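Local coordinates for protein precorrin-3 methylase (Rhodobacter capsulatus, PDB 3NUT) that probably methylates a precorrin intermediate on the pathway to adenosylcobalamin, and binds S-adenosyl-L-homocysteine in its cofactor pocket, at residues 8-13 with 112-117; 30-35 with 82-87; 35-40 with 77-82; 61-66 with 92-97. All blocks are in the same frame, centred on the assembly; numbering follows the deposited sequence.

How the contacts relate
Near the start of the chain, strand 10-15 forms one side of contact 1, and the chain returns to it about a hundred residues later, when strand 113-116 closes the widest loop of the four. Contacts 2, 3 and 4 all fall within that span. Helix 26-34 packs on strand 80-85 in contact 2, and strand 37-40 pairs with the start of the same strand in contact 3, which nests within contact 2 and shares A35 and V82 with it. Contact 4 joins the segment leading into helix 65-76 to the start of helix 94-104; its segments alternate with those of contacts 2 and 3. Together they tie the parallel sheet to its covering helices, with contacts 2 and 4 reaching S-adenosyl-L-homocysteine.

Contact 1 of 4, residues 8-13 with 112-117; sequences SGWVTV and EIRILP
The indole of W10 is overlapped on one face by the guanidinium of R114, their centres 4.0 Å apart and their planes inclined by 29°. CZ of R114 stands over the five-membered ring in a cation-pi arrangement, and NH1 comes to 3.4 Å from W10 NE1; both are donors, so this is stacking and not a bond. The ring reaches this place because CG of W10 sits between the backbone N and the carbonyl carbon (chi1 41°), while R114 stretches out from CG to NE. E112 steadies the guanidinium: its OE2 lies 2.7 Å from R114 NE and also meets NH2, a salt bridge whose two hydrogen bonds are bent and weak. At the guanidinium edge, NH1 donates to a water shared with T12 OG1. With a serine here instead of W10, R114 would probably lose the flat surface it rests on and be less fixed, held by E112 and the water alone among the contacts described.

Beneath these side chains the strands pair in parallel through four backbone bonds, from V11 N to E112 O at one end to L116 N to V13 O, 2.9 Å long, at the other. T12 CG2 presses against L116 CD1 at 3.3 Å, a tight fit. V11, V13, I113 and I115 populate the other face, where V13 CB meets I115 CD1 at 3.8 Å; L98 and F99 of helix 94-104 cover them, and W242 and A127 of the second subunit pack on I113 and I115. The two faces thus differ in chemistry: one aliphatic, the other holding an arginine whose charge is probably balanced by E112 and favoured by the indole's pi face.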
# COMPACT_ATOMS: atom_id res chain seq x y z
N SER A 8 14.22 -30.07 -4.51
CA SER A 8 12.85 -29.47 -4.55
C SER A 8 12.88 -27.93 -4.36
O SER A 8 13.14 -27.44 -3.25
CB SER A 8 11.93 -30.15 -3.53
OG SER A 8 10.58 -29.93 -3.92
N GLY A 9 12.62 -27.20 -5.46
CA GLY A 9 12.79 -25.75 -5.49
C GLY A 9 11.54 -24.91 -5.34
O GLY A 9 10.45 -25.42 -5.07
N TRP A 10 11.70 -23.60 -5.49
CA TRP A 10 10.56 -22.73 -5.48
C TRP A 10 10.80 -21.41 -6.19
O TRP A 10 11.88 -21.15 -6.67
CB TRP A 10 10.12 -22.47 -4.04
CG TRP A 10 11.21 -22.25 -3.01
CD1 TRP A 10 11.54 -23.09 -2.00
CD2 TRP A 10 12.03 -21.08 -2.85
NE1 TRP A 10 12.53 -22.54 -1.22
CE2 TRP A 10 12.84 -21.30 -1.70
CE3 TRP A 10 12.15 -19.87 -3.55
CZ2 TRP A 10 13.79 -20.35 -1.24
CZ3 TRP A 10 13.10 -18.93 -3.10
CH2 TRP A 10 13.91 -19.19 -1.96
N VAL A 11 9.78 -20.57 -6.25
CA VAL A 11 9.91 -19.26 -6.86
C VAL A 11 9.34 -18.31 -5.83
O VAL A 11 8.19 -18.44 -5.41
CB VAL A 11 9.10 -19.14 -8.20
CG1 VAL A 11 9.12 -17.73 -8.74
CG2 VAL A 11 9.59 -20.13 -9.26
N THR A 12 10.13 -17.34 -5.42
CA THR A 12 9.63 -16.32 -4.54
C THR A 12 9.64 -15.03 -5.35
O THR A 12 10.62 -14.71 -6.03
CB THR A 12 10.54 -16.19 -3.29
OG1 THR A 12 10.38 -17.34 -2.46
CG2 THR A 12 10.18 -14.92 -2.48
N VAL A 13 8.56 -14.28 -5.30
CA VAL A 13 8.59 -12.95 -5.87
C VAL A 13 8.69 -12.01 -4.67
O VAL A 13 7.84 -12.05 -3.81
CB VAL A 13 7.35 -12.67 -6.72
CG1 VAL A 13 7.49 -11.31 -7.43
CG2 VAL A 13 7.21 -13.75 -7.74
N GLU A 112 5.98 -24.67 -5.98
CA GLU A 112 5.85 -23.88 -4.76
C GLU A 112 6.13 -22.39 -5.03
O GLU A 112 7.15 -22.05 -5.62
CB GLU A 112 6.79 -24.38 -3.67
CG GLU A 112 6.42 -23.79 -2.33
CD GLU A 112 7.38 -24.12 -1.22
OE1 GLU A 112 8.02 -25.19 -1.29
OE2 GLU A 112 7.48 -23.28 -0.28
N ILE A 113 5.24 -21.52 -4.60
CA ILE A 113 5.33 -20.12 -4.92
C ILE A 113 5.07 -19.33 -3.66
O ILE A 113 4.17 -19.66 -2.92
CB ILE A 113 4.32 -19.69 -6.01
CG1 ILE A 113 4.89 -20.00 -7.40
CG2 ILE A 113 4.09 -18.18 -5.94
CD1 ILE A 113 3.82 -20.32 -8.50
N ARG A 114 5.88 -18.30 -3.42
CA ARG A 114 5.76 -17.43 -2.26
C ARG A 114 5.86 -16.00 -2.76
O ARG A 114 6.76 -15.68 -3.54
CB ARG A 114 6.93 -17.70 -1.31
CG ARG A 114 6.98 -19.12 -0.72
CD ARG A 114 8.41 -19.49 -0.33
NE ARG A 114 8.48 -20.80 0.31
CZ ARG A 114 9.56 -21.32 0.90
NH1 ARG A 114 10.69 -20.65 0.96
NH2 ARG A 114 9.49 -22.53 1.45
N ILE A 115 4.95 -15.14 -2.31
CA ILE A 115 4.92 -13.73 -2.69
C ILE A 115 5.18 -12.91 -1.42
O ILE A 115 4.40 -12.99 -0.46
CB ILE A 115 3.54 -13.34 -3.29
CG1 ILE A 115 3.14 -14.32 -4.41
CG2 ILE A 115 3.54 -11.83 -3.81
CD1 ILE A 115 3.95 -14.14 -5.73
N LEU A 116 6.28 -12.15 -1.41
CA LEU A 116 6.75 -11.44 -0.22
C LEU A 116 6.59 -9.93 -0.40
O LEU A 116 7.23 -9.34 -1.28
CB LEU A 116 8.23 -11.81 0.04
CG LEU A 116 8.49 -13.33 0.12
CD1 LEU A 116 9.95 -13.54 0.56
CD2 LEU A 116 7.51 -14.00 1.13
N PRO A 117 5.74 -9.31 0.42
CA PRO A 117 5.38 -7.91 0.24
C PRO A 117 6.55 -6.96 0.49
O PRO A 117 7.55 -7.37 1.07
CB PRO A 117 4.26 -7.67 1.29
CG PRO A 117 4.32 -8.84 2.24
CD PRO A 117 4.89 -9.99 1.41
O HOH W 1 8.20 -26.24 -6.46
O HOH W 2 11.19 -17.85 0.11

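Contact 2 of 4, residues 30-35 with 82-87; sequences AALAEA and VVVSSG. With SAH (S-adenosyl-L-homocysteine), chain E.
Helix 30-34 passes over strand 82-85 with its axis 9.4 Å away and its direction turned 136° from that of the strand. A31 and A35, the latter just past the helix, point toward the strand, and the end of L32 reaches it. The two segments meet purely through van der Waals packing. V82 is the centre of it: CG1 lies anti to the backbone N (chi1 176°), which leaves the two methyls to serve different partners. CG2 approaches A35 CB at 3.6 Å, and it also sits 3.6 Å from the carbonyl O of A31, with the methyl of that alanine a little farther off. CG1 faces L32, which crosses both valines at about a right angle and whose CD2 touches V84 CG1 at 4.0 Å and V82 CG1 at 4.1 Å. Small alanines thus let the helix end come down close to the sheet, while one leucine spans the wider part.

Beyond its packed half the strand runs into the cofactor pocket, where S86 O accepts a hydrogen bond of 2.9 Å from the amino N of S-adenosyl-L-homocysteine. At G87 the ligand carboxylate carbon lies so near that a beta carbon would collide with it.

Helix 26-34 is the crossover between strands 10-15 and 37-40, and strand 80-85 lies between those two in the parallel sheet; the helix therefore packs on the strand it bridges, with L16 and I38 adding to the apolar layer.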
# COMPACT_ATOMS: atom_id res chain seq x y z
N ALA A 30 15.84 -12.47 4.25
CA ALA A 30 16.06 -13.92 4.48
C ALA A 30 15.86 -14.80 3.23
O ALA A 30 16.62 -15.74 3.02
CB ALA A 30 15.18 -14.43 5.63
N ALA A 31 14.85 -14.49 2.40
CA ALA A 31 14.69 -15.17 1.11
C ALA A 31 15.91 -14.96 0.19
O ALA A 31 16.38 -15.89 -0.47
CB ALA A 31 13.40 -14.69 0.40
N LEU A 32 16.40 -13.72 0.15
CA LEU A 32 17.56 -13.39 -0.68
C LEU A 32 18.77 -14.18 -0.20
O LEU A 32 19.59 -14.59 -1.02
CB LEU A 32 17.86 -11.86 -0.66
CG LEU A 32 16.92 -10.89 -1.42
CD1 LEU A 32 17.18 -9.45 -0.99
CD2 LEU A 32 17.07 -11.01 -2.95
N ALA A 33 18.90 -14.39 1.11
CA ALA A 33 20.01 -15.20 1.65
C ALA A 33 19.84 -16.69 1.33
O ALA A 33 20.82 -17.45 1.36
CB ALA A 33 20.19 -14.99 3.19
N GLU A 34 18.61 -17.11 1.01
CA GLU A 34 18.32 -18.51 0.63
C GLU A 34 18.35 -18.84 -0.85
O GLU A 34 18.43 -20.00 -1.21
CB GLU A 34 16.95 -18.93 1.13
CG GLU A 34 16.86 -19.25 2.56
CD GLU A 34 16.02 -20.47 2.75
OE1 GLU A 34 14.83 -20.31 3.11
OE2 GLU A 34 16.55 -21.59 2.50
N ALA A 35 18.24 -17.82 -1.71
CA ALA A 35 18.23 -17.98 -3.17
C ALA A 35 19.42 -18.72 -3.74
O ALA A 35 20.56 -18.38 -3.39
CB ALA A 35 18.19 -16.62 -3.80
N VAL A 82 14.47 -16.43 -6.50
CA VAL A 82 13.84 -15.21 -6.04
C VAL A 82 13.73 -14.27 -7.23
O VAL A 82 14.73 -13.91 -7.84
CB VAL A 82 14.65 -14.49 -4.92
CG1 VAL A 82 13.98 -13.14 -4.53
CG2 VAL A 82 14.81 -15.40 -3.66
N VAL A 83 12.51 -13.85 -7.55
CA VAL A 83 12.32 -12.89 -8.61
C VAL A 83 12.10 -11.57 -7.88
O VAL A 83 11.25 -11.48 -6.98
CB VAL A 83 11.09 -13.24 -9.50
CG1 VAL A 83 10.80 -12.11 -10.49
CG2 VAL A 83 11.28 -14.59 -10.20
N VAL A 84 12.86 -10.55 -8.23
CA VAL A 84 12.77 -9.31 -7.46
C VAL A 84 12.00 -8.18 -8.17
O VAL A 84 12.10 -8.01 -9.39
CB VAL A 84 14.17 -8.85 -6.97
CG1 VAL A 84 14.66 -9.78 -5.85
CG2 VAL A 84 15.21 -8.82 -8.14
N SER A 85 11.22 -7.42 -7.39
CA SER A 85 10.59 -6.18 -7.84
C SER A 85 10.87 -5.07 -6.88
O SER A 85 10.93 -5.28 -5.67
CB SER A 85 9.08 -6.35 -7.87
OG SER A 85 8.72 -7.01 -9.07
N SER A 86 10.94 -3.85 -7.38
CA SER A 86 10.99 -2.71 -6.47
C SER A 86 9.64 -2.63 -5.77
O SER A 86 8.65 -3.21 -6.26
CB SER A 86 11.34 -1.40 -7.22
OG SER A 86 10.27 -1.07 -8.08
N GLY A 87 9.59 -1.94 -4.64
CA GLY A 87 8.33 -1.70 -3.94
C GLY A 87 7.73 -3.00 -3.44
O GLY A 87 8.43 -3.85 -2.86
N SAH E . 6.06 -2.51 -7.47
CA SAH E . 6.37 -1.05 -7.48
CB SAH E . 5.67 -0.34 -8.65
CG SAH E . 6.35 -0.65 -9.98
SD SAH E . 5.98 0.54 -11.25
C SAH E . 5.87 -0.54 -6.18
O SAH E . 5.16 -1.33 -5.57
OXT SAH E . 6.11 0.59 -5.71
C5' SAH E . 7.34 1.67 -11.10
C4' SAH E . 6.85 3.10 -10.76
O4' SAH E . 6.67 3.21 -9.35
C3' SAH E . 7.78 4.26 -11.14
O3' SAH E . 7.55 4.81 -12.44
C2' SAH E . 7.45 5.31 -10.10
O2' SAH E . 6.24 6.03 -10.43
C1' SAH E . 7.14 4.48 -8.87
N9 SAH E . 8.33 4.33 -8.00
C8 SAH E . 9.02 3.20 -7.75
N7 SAH E . 10.04 3.45 -6.88
C5 SAH E . 10.01 4.77 -6.55
C6 SAH E . 10.78 5.71 -5.68
N6 SAH E . 11.85 5.31 -4.94
N1 SAH E . 10.40 7.01 -5.64
C2 SAH E . 9.35 7.46 -6.36
N3 SAH E . 8.61 6.66 -7.17
C4 SAH E . 8.88 5.33 -7.30

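Contact 3 of 4, residues 35-40 with 77-82; sequences ATDIVG and EGRRVV
D37 and V81, and I38 and V82, pair in parallel where strand 37-40 meets strand 80-82, and here the fit is close. V82 N donates to D37 O at 2.9 Å and V39 N to V82 O, while V39 CG2 touches V81 CG1 at 3.9 Å. Just before the ladder R80 O takes two donors, T36 N in the carbonyl plane and D37 N from well above it. T36 OG1, lodged between its own N and carbonyl carbon (chi1 59°), accepts from R80 N at 2.8 Å, so T36 and R80 grip each other twice.

Toward solvent the contact is looser. T36 CG2 lies over the centre of one face of the R80 guanidinium, 3.8 Å from NH2. R79 bends at chi3 to bring its guanidinium face under OD2 of D37, the planes 80° apart; NH2 forms a salt bridge with OD2, which is less surely placed, and the hydrogen bond from NE to OD1 is weak. A leucine at R79 would probably rob buried D37 of its cationic mate in this segment. D37 OD2 also hydrogen-bonds H57 of strand 55-58, and its negative charge is probably stabilised by R79.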
# COMPACT_ATOMS: atom_id res chain seq x y z
N ALA A 35 18.24 -17.82 -1.71
CA ALA A 35 18.23 -17.98 -3.17
C ALA A 35 19.42 -18.72 -3.74
O ALA A 35 20.56 -18.38 -3.39
CB ALA A 35 18.19 -16.62 -3.80
N THR A 36 19.19 -19.70 -4.63
CA THR A 36 20.26 -20.17 -5.53
C THR A 36 20.28 -19.28 -6.76
O THR A 36 21.31 -19.13 -7.42
CB THR A 36 20.03 -21.62 -6.04
OG1 THR A 36 18.78 -21.71 -6.74
CG2 THR A 36 20.04 -22.65 -4.88
N ASP A 37 19.13 -18.71 -7.09
CA ASP A 37 19.01 -17.91 -8.26
C ASP A 37 18.25 -16.59 -8.01
O ASP A 37 17.17 -16.58 -7.44
CB ASP A 37 18.33 -18.73 -9.35
CG ASP A 37 19.13 -19.99 -9.73
OD1 ASP A 37 19.04 -21.02 -9.03
OD2 ASP A 37 19.82 -19.97 -10.75
N ILE A 38 18.85 -15.46 -8.42
CA ILE A 38 18.13 -14.20 -8.43
C ILE A 38 17.83 -13.71 -9.86
O ILE A 38 18.71 -13.66 -10.70
CB ILE A 38 18.79 -13.14 -7.52
CG1 ILE A 38 18.96 -13.74 -6.11
CG2 ILE A 38 17.95 -11.84 -7.48
CD1 ILE A 38 19.94 -13.00 -5.17
N VAL A 39 16.56 -13.40 -10.13
CA VAL A 39 16.12 -12.90 -11.43
C VAL A 39 15.63 -11.47 -11.23
O VAL A 39 14.77 -11.24 -10.38
CB VAL A 39 14.96 -13.78 -11.98
CG1 VAL A 39 14.40 -13.21 -13.30
CG2 VAL A 39 15.41 -15.21 -12.15
N GLY A 40 16.20 -10.50 -11.96
CA GLY A 40 15.77 -9.10 -11.86
C GLY A 40 16.79 -8.07 -12.31
O GLY A 40 17.76 -8.37 -12.99
N GLU A 77 13.96 -27.68 -11.67
CA GLU A 77 15.24 -28.36 -11.53
C GLU A 77 15.68 -28.39 -10.09
O GLU A 77 16.82 -28.79 -9.82
CB GLU A 77 16.33 -27.65 -12.32
CG GLU A 77 16.08 -27.48 -13.77
CD GLU A 77 17.09 -26.54 -14.39
OE1 GLU A 77 17.97 -26.02 -13.66
OE2 GLU A 77 16.99 -26.32 -15.62
N GLY A 78 14.84 -27.91 -9.18
CA GLY A 78 15.20 -27.84 -7.77
C GLY A 78 15.82 -26.52 -7.30
O GLY A 78 16.16 -26.38 -6.13
N ARG A 79 15.93 -25.53 -8.18
CA ARG A 79 16.49 -24.21 -7.83
C ARG A 79 15.55 -23.36 -6.94
O ARG A 79 14.33 -23.48 -7.00
CB ARG A 79 16.95 -23.45 -9.10
CG ARG A 79 18.21 -24.05 -9.75
CD ARG A 79 18.38 -23.68 -11.24
NE ARG A 79 19.56 -22.84 -11.50
CZ ARG A 79 20.00 -22.47 -12.72
NH1 ARG A 79 19.38 -22.85 -13.84
NH2 ARG A 79 21.08 -21.69 -12.81
N ARG A 80 16.14 -22.54 -6.09
CA ARG A 80 15.39 -21.68 -5.21
C ARG A 80 15.51 -20.27 -5.81
O ARG A 80 16.51 -19.58 -5.60
CB ARG A 80 15.94 -21.74 -3.76
CG ARG A 80 15.54 -22.98 -2.99
CD ARG A 80 16.31 -23.14 -1.68
NE ARG A 80 17.39 -24.08 -1.92
CZ ARG A 80 18.64 -23.96 -1.47
NH1 ARG A 80 19.00 -22.92 -0.72
NH2 ARG A 80 19.52 -24.88 -1.81
N VAL A 81 14.46 -19.85 -6.51
CA VAL A 81 14.48 -18.69 -7.38
C VAL A 81 13.76 -17.54 -6.71
O VAL A 81 12.58 -17.67 -6.37
CB VAL A 81 13.81 -19.00 -8.75
CG1 VAL A 81 14.06 -17.90 -9.74
CG2 VAL A 81 14.33 -20.36 -9.33
N VAL A 82 14.47 -16.43 -6.50
CA VAL A 82 13.84 -15.21 -6.04
C VAL A 82 13.73 -14.27 -7.23
O VAL A 82 14.73 -13.91 -7.84
CB VAL A 82 14.65 -14.49 -4.92
CG1 VAL A 82 13.98 -13.14 -4.53
CG2 VAL A 82 14.81 -15.40 -3.66

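Contact 4 of 4, residues 61-66 with 92-97; sequences NRVELD and FAMASA. With SAH (S-adenosyl-L-homocysteine), chain E.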
# COMPACT_ATOMS: atom_id res chain seq x y z
N ASN A 61 14.31 -3.38 -16.53
CA ASN A 61 13.39 -3.06 -15.45
C ASN A 61 11.92 -3.08 -15.85
O ASN A 61 11.21 -2.10 -15.69
CB ASN A 61 13.76 -1.78 -14.71
CG ASN A 61 13.49 -1.90 -13.25
OD1 ASN A 61 13.58 -3.00 -12.70
ND2 ASN A 61 13.12 -0.81 -12.59
N ARG A 62 11.46 -4.22 -16.34
CA ARG A 62 10.16 -4.28 -16.98
C ARG A 62 9.45 -5.59 -16.64
O ARG A 62 10.10 -6.57 -16.33
CB ARG A 62 10.38 -4.17 -18.47
CG ARG A 62 9.39 -3.30 -19.24
CD ARG A 62 9.96 -2.96 -20.62
NE ARG A 62 10.92 -3.98 -21.07
CZ ARG A 62 10.60 -5.11 -21.72
NH1 ARG A 62 9.34 -5.39 -22.04
NH2 ARG A 62 11.56 -5.98 -22.05
N VAL A 63 8.13 -5.61 -16.69
CA VAL A 63 7.39 -6.84 -16.44
C VAL A 63 7.25 -7.68 -17.73
O VAL A 63 6.64 -7.22 -18.68
CB VAL A 63 5.99 -6.55 -15.86
CG1 VAL A 63 5.18 -7.83 -15.79
CG2 VAL A 63 6.08 -5.90 -14.48
N GLU A 64 7.82 -8.88 -17.74
CA GLU A 64 7.67 -9.81 -18.89
C GLU A 64 7.35 -11.25 -18.42
O GLU A 64 7.87 -11.72 -17.41
CB GLU A 64 8.91 -9.77 -19.83
CG GLU A 64 9.09 -10.96 -20.85
CD GLU A 64 8.19 -10.91 -22.13
OE1 GLU A 64 7.01 -11.40 -22.11
OE2 GLU A 64 8.68 -10.41 -23.18
N LEU A 65 6.48 -11.94 -19.17
CA LEU A 65 6.09 -13.30 -18.85
C LEU A 65 7.22 -14.34 -18.98
O LEU A 65 7.23 -15.29 -18.20
CB LEU A 65 4.85 -13.75 -19.65
CG LEU A 65 3.52 -12.96 -19.47
CD1 LEU A 65 2.32 -13.70 -20.09
CD2 LEU A 65 3.19 -12.53 -18.02
N ASP A 66 8.16 -14.12 -19.90
CA ASP A 66 9.18 -15.12 -20.26
C ASP A 66 10.22 -15.40 -19.17
O ASP A 66 10.73 -16.52 -19.05
CB ASP A 66 9.93 -14.70 -21.55
CG ASP A 66 9.28 -15.24 -22.83
OD1 ASP A 66 8.13 -15.74 -22.78
OD2 ASP A 66 9.94 -15.14 -23.91
N PHE A 92 1.64 -3.42 -9.66
CA PHE A 92 2.14 -3.18 -11.03
C PHE A 92 3.54 -3.77 -11.19
O PHE A 92 4.48 -3.04 -11.51
CB PHE A 92 2.14 -1.67 -11.36
CG PHE A 92 0.83 -1.02 -11.07
CD1 PHE A 92 -0.36 -1.54 -11.63
CD2 PHE A 92 0.75 0.09 -10.23
CE1 PHE A 92 -1.59 -0.96 -11.35
CE2 PHE A 92 -0.47 0.69 -9.95
CZ PHE A 92 -1.65 0.16 -10.50
N ALA A 93 3.66 -5.08 -10.94
CA ALA A 93 4.97 -5.73 -10.80
C ALA A 93 4.89 -7.21 -11.10
O ALA A 93 3.96 -7.66 -11.76
CB ALA A 93 5.58 -5.44 -9.40
N MET A 94 5.86 -7.98 -10.62
CA MET A 94 6.11 -9.32 -11.13
C MET A 94 5.20 -10.46 -10.59
O MET A 94 5.12 -11.53 -11.20
CB MET A 94 7.60 -9.67 -10.95
CG MET A 94 8.52 -9.14 -12.06
SD MET A 94 8.12 -9.81 -13.71
CE MET A 94 8.36 -11.56 -13.46
N ALA A 95 4.54 -10.24 -9.46
CA ALA A 95 3.69 -11.28 -8.89
C ALA A 95 2.57 -11.68 -9.86
O ALA A 95 2.36 -12.88 -10.10
CB ALA A 95 3.15 -10.90 -7.52
N SER A 96 1.87 -10.68 -10.40
CA SER A 96 0.87 -10.87 -11.47
C SER A 96 1.33 -11.69 -12.67
O SER A 96 0.66 -12.64 -13.10
CB SER A 96 0.43 -9.50 -12.00
OG SER A 96 -0.90 -9.23 -11.61
N ALA A 97 2.46 -11.27 -13.23
CA ALA A 97 3.08 -11.92 -14.36
C ALA A 97 3.47 -13.36 -14.07
O ALA A 97 3.39 -14.20 -14.95
CB ALA A 97 4.32 -11.15 -14.76
N SAH E . 6.06 -2.51 -7.47
CA SAH E . 6.37 -1.05 -7.48
CB SAH E . 5.67 -0.34 -8.65
CG SAH E . 6.35 -0.65 -9.98
SD SAH E . 5.98 0.54 -11.25
C SAH E . 5.87 -0.54 -6.18
O SAH E . 5.16 -1.33 -5.57
OXT SAH E . 6.11 0.59 -5.71
C5' SAH E . 7.34 1.67 -11.10
C4' SAH E . 6.85 3.10 -10.76
O4' SAH E . 6.67 3.21 -9.35
C3' SAH E . 7.78 4.26 -11.14
O3' SAH E . 7.55 4.81 -12.44
C2' SAH E . 7.45 5.31 -10.10
O2' SAH E . 6.24 6.03 -10.43
C1' SAH E . 7.14 4.48 -8.87
N9 SAH E . 8.33 4.33 -8.00
C8 SAH E . 9.02 3.20 -7.75
N7 SAH E . 10.04 3.45 -6.88
C5 SAH E . 10.01 4.77 -6.55
C6 SAH E . 10.78 5.71 -5.68
N6 SAH E . 11.85 5.31 -4.94
N1 SAH E . 10.40 7.01 -5.64
C2 SAH E . 9.35 7.46 -6.36
N3 SAH E . 8.61 6.66 -7.17
C4 SAH E . 8.88 5.33 -7.30
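In V63 CG1 lies anti to the backbone N (chi1 172°), and in M94 the chain folds back at chi2 (-62°) and chi3 (-61°); together these torsions set the CG1 methyl of the valine against the thioether. The two side chains run alongside each other, pointing opposite ways, with V63 CG1 4.1 Å from M94 SD. The thioether methyl CE continues to the backbone, 4.0 Å from the carbonyl O of E64. V63 works with both branches: CG1 presses on A97 CB at 3.6 Å, while CG2 rests against the backbone of A93, 3.8 Å from its carbonyl carbon.

Two residues on, L65 closes on A97 from another direction. Its CD2 branch reaches A97 CB at 3.7 Å and the carbonyl O of the same alanine at 3.5 Å. The methyl of A97 is therefore touched by both V63 and L65, and its small size lets the start of helix 65-76 approach the first turn of helix 94-104. The side chains that meet are apolar, set against backbone carbonyls; behind them M94 packs on V83 of the neighbouring strand and on A68 of helix 65-76.

The residues ahead of helix 94-104 turn to the cofactor. F92 O lies 3.4 Å from CG of S-adenosyl-L-homocysteine and A93 CB 3.5 Å from its amino N, while the ring of F92 meets Y169 edge-to-face and F92 packs on D136 of the second subunit. The arrangement is the connection from strand 80-85 to helix 94-104 in the N-terminal half of a tetrapyrrole methylase, where the loop before the helix lines the S-adenosyl-L-homocysteine pocket and helix 65-76 packs beside it.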